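Local coordinates for protein beta-fructofuranosidase (Bifidobacterium adolescentis, PDB 6NOB) that probably hydrolyses terminal beta-fructofuranoside linkages, as in sucrose, as a member of glycoside hydrolase family 32, at residues N215-H224 against T235-E244. Residues are numbered along the deposited sequence; the frame is centred on the assembly and turned at random.
Sequences NAIRLYLTRH and TEYQTTCLCE. With EDO (1,2-ethanediol), chain C.
Arg-218 sends CG anti to its own backbone N (chi1 -179°) and then bends at chi3, which carries its guanidinium across to Thr-240 and Leu-242 on the neighbouring strand of an antiparallel beta hairpin. The two strands are the central pair of a four-stranded sheet in the family 32 catalytic domain, a five-bladed beta-propeller in this family; strands 190-202 and 253-256 flank them. NH1 of Arg-218 donates to OG1 of Thr-240 at 3.0 Å, exactly in the guanidinium plane, while CD2 of Leu-242 covers one face and NH2 pairs with Asp-206. A leucine in place of Arg-218 would probably leave Asp-206 without its countercharge and Thr-240 OG1 without a donor. That hydroxyl itself donates to Leu-219 O at 2.9 Å, from above the carbonyl plane, and so shares this acceptor with Cys-241 N.

Near the hairpin turn, Thr-222 OG1 gives its proton to an in-plane lone pair of Gln-238 OE1, 2.7 Å away. On the other face, CB of Arg-223 sits over the Tyr-237 ring in a CH-pi contact, 3.8 Å from the centroid, and its guanidinium leads off to Glu-252, which also accepts from Thr-239 OG1. Glu-236, held as well by Arg-268 and Phe-267 N, receives ND1 of His-224 on the anti side of OE2, at 2.6 Å and within the imidazole plane.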
loop_
_atom_site.group_PDB
_atom_site.type_symbol
_atom_site.label_atom_id
_atom_site.label_comp_id
_atom_site.label_asym_id
_atom_site.label_seq_id
_atom_site.Cartn_x
_atom_site.Cartn_y
_atom_site.Cartn_z
ATOM N N ASN A 215 -13.890 -16.212 13.922
ATOM C CA ASN A 215 -15.262 -15.732 13.885
ATOM C C ASN A 215 -15.378 -14.269 13.492
ATOM O O ASN A 215 -16.473 -13.834 13.121
ATOM C CB ASN A 215 -15.934 -15.933 15.250
ATOM C CG ASN A 215 -16.212 -17.389 15.547
ATOM O OD1 ASN A 215 -15.590 -17.987 16.427
ATOM N ND2 ASN A 215 -17.147 -17.975 14.806
ATOM N N ALA A 216 -14.286 -13.511 13.562
ATOM C CA ALA A 216 -14.297 -12.099 13.213
ATOM C C ALA A 216 -12.867 -11.641 12.964
ATOM O O ALA A 216 -11.905 -12.283 13.396
ATOM C CB ALA A 216 -14.944 -11.250 14.313
ATOM N N ILE A 217 -12.746 -10.527 12.250
ATOM C CA ILE A 217 -11.480 -9.818 12.090
ATOM C C ILE A 217 -11.474 -8.660 13.075
ATOM O O ILE A 217 -12.376 -7.813 13.049
ATOM C CB ILE A 217 -11.288 -9.298 10.657
ATOM C CG1 ILE A 217 -11.465 -10.405 9.622
ATOM C CG2 ILE A 217 -9.921 -8.643 10.508
ATOM C CD1 ILE A 217 -11.537 -9.873 8.200
ATOM N N ARG A 218 -10.467 -8.610 13.938
ATOM C CA ARG A 218 -10.244 -7.442 14.777
ATOM C C ARG A 218 -9.200 -6.552 14.118
ATOM O O ARG A 218 -8.098 -7.009 13.796
ATOM C CB ARG A 218 -9.797 -7.823 16.189
ATOM C CG ARG A 218 -9.586 -6.602 17.079
ATOM C CD ARG A 218 -9.597 -6.936 18.563
ATOM N NE ARG A 218 -10.907 -7.373 19.040
ATOM C CZ ARG A 218 -11.944 -6.564 19.241
ATOM N NH1 ARG A 218 -11.839 -5.264 18.986
ATOM N NH2 ARG A 218 -13.092 -7.056 19.687
ATOM N N LEU A 219 -9.551 -5.289 13.918
ATOM C CA LEU A 219 -8.660 -4.317 13.310
ATOM C C LEU A 219 -8.175 -3.339 14.364
ATOM O O LEU A 219 -8.927 -2.961 15.265
ATOM C CB LEU A 219 -9.362 -3.572 12.175
ATOM C CG LEU A 219 -9.826 -4.612 11.158
ATOM C CD1 LEU A 219 -11.320 -4.508 10.907
ATOM C CD2 LEU A 219 -9.027 -4.504 9.873
ATOM N N TYR A 220 -6.903 -2.964 14.260
ATOM C CA TYR A 220 -6.310 -1.899 15.058
ATOM C C TYR A 220 -5.802 -0.843 14.090
ATOM O O TYR A 220 -4.972 -1.147 13.228
ATOM C CB TYR A 220 -5.166 -2.424 15.931
ATOM C CG TYR A 220 -5.592 -3.415 16.992
ATOM C CD1 TYR A 220 -5.932 -2.983 18.269
ATOM C CD2 TYR A 220 -5.640 -4.780 16.726
ATOM C CE1 TYR A 220 -6.317 -3.877 19.247
ATOM C CE2 TYR A 220 -6.026 -5.685 17.700
ATOM C CZ TYR A 220 -6.362 -5.226 18.960
ATOM O OH TYR A 220 -6.745 -6.112 19.942
ATOM N N LEU A 221 -6.299 0.385 14.220
ATOM C CA LEU A 221 -5.989 1.430 13.255
ATOM C C LEU A 221 -5.723 2.747 13.970
ATOM O O LEU A 221 -5.994 2.905 15.163
ATOM C CB LEU A 221 -7.120 1.608 12.234
ATOM C CG LEU A 221 -8.440 2.155 12.783
ATOM C CD1 LEU A 221 -9.030 3.183 11.830
ATOM C CD2 LEU A 221 -9.425 1.025 13.030
ATOM N N THR A 222 -5.190 3.700 13.211
ATOM C CA THR A 222 -4.929 5.047 13.694
ATOM C C THR A 222 -6.065 5.972 13.283
ATOM O O THR A 222 -6.494 5.957 12.125
ATOM C CB THR A 222 -3.606 5.584 13.142
ATOM O OG1 THR A 222 -2.522 4.821 13.678
ATOM C CG2 THR A 222 -3.424 7.055 13.512
ATOM N N ARG A 223 -6.551 6.762 14.234
ATOM C CA ARG A 223 -7.415 7.897 13.944
ATOM C C ARG A 223 -6.565 9.159 13.984
ATOM O O ARG A 223 -5.779 9.351 14.918
ATOM C CB ARG A 223 -8.567 7.997 14.944
ATOM C CG ARG A 223 -9.711 7.034 14.676
ATOM C CD ARG A 223 -10.565 7.510 13.514
ATOM N NE ARG A 223 -11.540 6.502 13.109
ATOM C CZ ARG A 223 -12.318 6.605 12.036
ATOM N NH1 ARG A 223 -12.235 7.676 11.260
ATOM N NH2 ARG A 223 -13.175 5.637 11.740
ATOM N N HIS A 224 -6.712 10.002 12.967
ATOM C CA HIS A 224 -5.914 11.210 12.817
ATOM C C HIS A 224 -6.826 12.426 12.876
ATOM O O HIS A 224 -7.861 12.465 12.201
ATOM C CB HIS A 224 -5.139 11.186 11.496
ATOM C CG HIS A 224 -4.235 12.363 11.293
ATOM N ND1 HIS A 224 -2.872 12.298 11.494
ATOM C CD2 HIS A 224 -4.493 13.628 10.885
ATOM C CE1 HIS A 224 -2.332 13.474 11.228
ATOM N NE2 HIS A 224 -3.295 14.299 10.857
ATOM N N THR A 235 -3.214 15.065 16.350
ATOM C CA THR A 235 -3.730 14.197 17.405
ATOM C C THR A 235 -3.944 12.812 16.804
ATOM O O THR A 235 -4.934 12.582 16.102
ATOM C CB THR A 235 -5.025 14.764 17.982
ATOM O OG1 THR A 235 -4.820 16.128 18.370
ATOM C CG2 THR A 235 -5.480 13.961 19.192
ATOM N N GLU A 236 -3.024 11.889 17.074
ATOM C CA GLU A 236 -3.107 10.527 16.561
ATOM C C GLU A 236 -3.227 9.550 17.721
ATOM O O GLU A 236 -2.511 9.672 18.720
ATOM C CB GLU A 236 -1.890 10.195 15.692
ATOM C CG GLU A 236 -1.941 10.869 14.327
ATOM C CD GLU A 236 -0.807 10.457 13.407
ATOM O OE1 GLU A 236 0.242 9.999 13.911
ATOM O OE2 GLU A 236 -0.967 10.595 12.175
ATOM N N TYR A 237 -4.135 8.587 17.582
ATOM C CA TYR A 237 -4.387 7.577 18.601
ATOM C C TYR A 237 -4.860 6.304 17.911
ATOM O O TYR A 237 -5.262 6.324 16.745
ATOM C CB TYR A 237 -5.414 8.065 19.632
ATOM C CG TYR A 237 -6.673 8.643 19.025
ATOM C CD1 TYR A 237 -6.723 9.972 18.611
ATOM C CD2 TYR A 237 -7.814 7.865 18.870
ATOM C CE1 TYR A 237 -7.872 10.502 18.056
ATOM C CE2 TYR A 237 -8.969 8.389 18.319
ATOM C CZ TYR A 237 -8.992 9.708 17.912
ATOM O OH TYR A 237 -10.138 10.240 17.359
ATOM N N GLN A 238 -4.803 5.191 18.641
ATOM C CA GLN A 238 -5.095 3.871 18.092
ATOM C C GLN A 238 -6.435 3.359 18.607
ATOM O O GLN A 238 -6.705 3.410 19.812
ATOM C CB GLN A 238 -3.988 2.875 18.442
ATOM C CG GLN A 238 -2.599 3.483 18.515
ATOM C CD GLN A 238 -2.203 4.193 17.234
ATOM O OE1 GLN A 238 -2.660 3.845 16.143
ATOM N NE2 GLN A 238 -1.348 5.199 17.363
ATOM N N THR A 239 -7.261 2.851 17.693
ATOM C CA THR A 239 -8.586 2.337 18.015
ATOM C C THR A 239 -8.722 0.908 17.502
ATOM O O THR A 239 -7.872 0.399 16.766
ATOM C CB THR A 239 -9.692 3.219 17.414
ATOM O OG1 THR A 239 -9.709 3.066 15.989
ATOM C CG2 THR A 239 -9.458 4.685 17.753
ATOM N N THR A 240 -9.811 0.253 17.899
ATOM C CA THR A 240 -10.098 -1.105 17.466
ATOM C C THR A 240 -11.556 -1.215 17.041
ATOM O O THR A 240 -12.408 -0.432 17.469
ATOM C CB THR A 240 -9.798 -2.144 18.567
ATOM O OG1 THR A 240 -9.722 -3.450 17.984
ATOM C CG2 THR A 240 -10.886 -2.145 19.632
ATOM N N CYS A 241 -11.825 -2.195 16.181
ATOM C CA CYS A 241 -13.181 -2.507 15.750
ATOM C C CYS A 241 -13.176 -3.901 15.141
ATOM O O CYS A 241 -12.118 -4.467 14.849
ATOM C CB CYS A 241 -13.727 -1.457 14.769
ATOM S SG CYS A 241 -12.807 -1.248 13.236
ATOM N N LEU A 242 -14.371 -4.458 14.975
ATOM C CA LEU A 242 -14.531 -5.818 14.483
ATOM C C LEU A 242 -15.197 -5.820 13.119
ATOM O O LEU A 242 -16.095 -5.015 12.854
ATOM C CB LEU A 242 -15.371 -6.665 15.439
ATOM C CG LEU A 242 -14.714 -7.135 16.729
ATOM C CD1 LEU A 242 -15.727 -7.912 17.552
ATOM C CD2 LEU A 242 -13.503 -7.991 16.414
ATOM N N CYS A 243 -14.743 -6.728 12.261
ATOM C CA CYS A 243 -15.501 -7.191 11.103
ATOM C C CYS A 243 -15.982 -8.604 11.410
ATOM O O CYS A 243 -15.192 -9.550 11.402
ATOM C CB CYS A 243 -14.666 -7.164 9.832
ATOM S SG CYS A 243 -15.676 -7.477 8.385
ATOM N N GLU A 244 -17.279 -8.745 11.673
ATOM C CA GLU A 244 -17.823 -10.029 12.090
ATOM C C GLU A 244 -18.308 -10.883 10.928
ATOM O O GLU A 244 -18.286 -12.116 11.028
ATOM C CB GLU A 244 -18.969 -9.813 13.081
ATOM C CG GLU A 244 -18.543 -9.084 14.344
ATOM C CD GLU A 244 -19.710 -8.745 15.246
ATOM O OE1 GLU A 244 -19.689 -7.658 15.865
ATOM O OE2 GLU A 244 -20.648 -9.565 15.340
HETATM C C1 EDO C . -3.257 11.913 22.163
HETATM O O1 EDO C . -1.862 12.224 22.054
HETATM C C2 EDO C . -3.569 10.571 21.511
HETATM O O2 EDO C . -2.439 9.690 21.584
#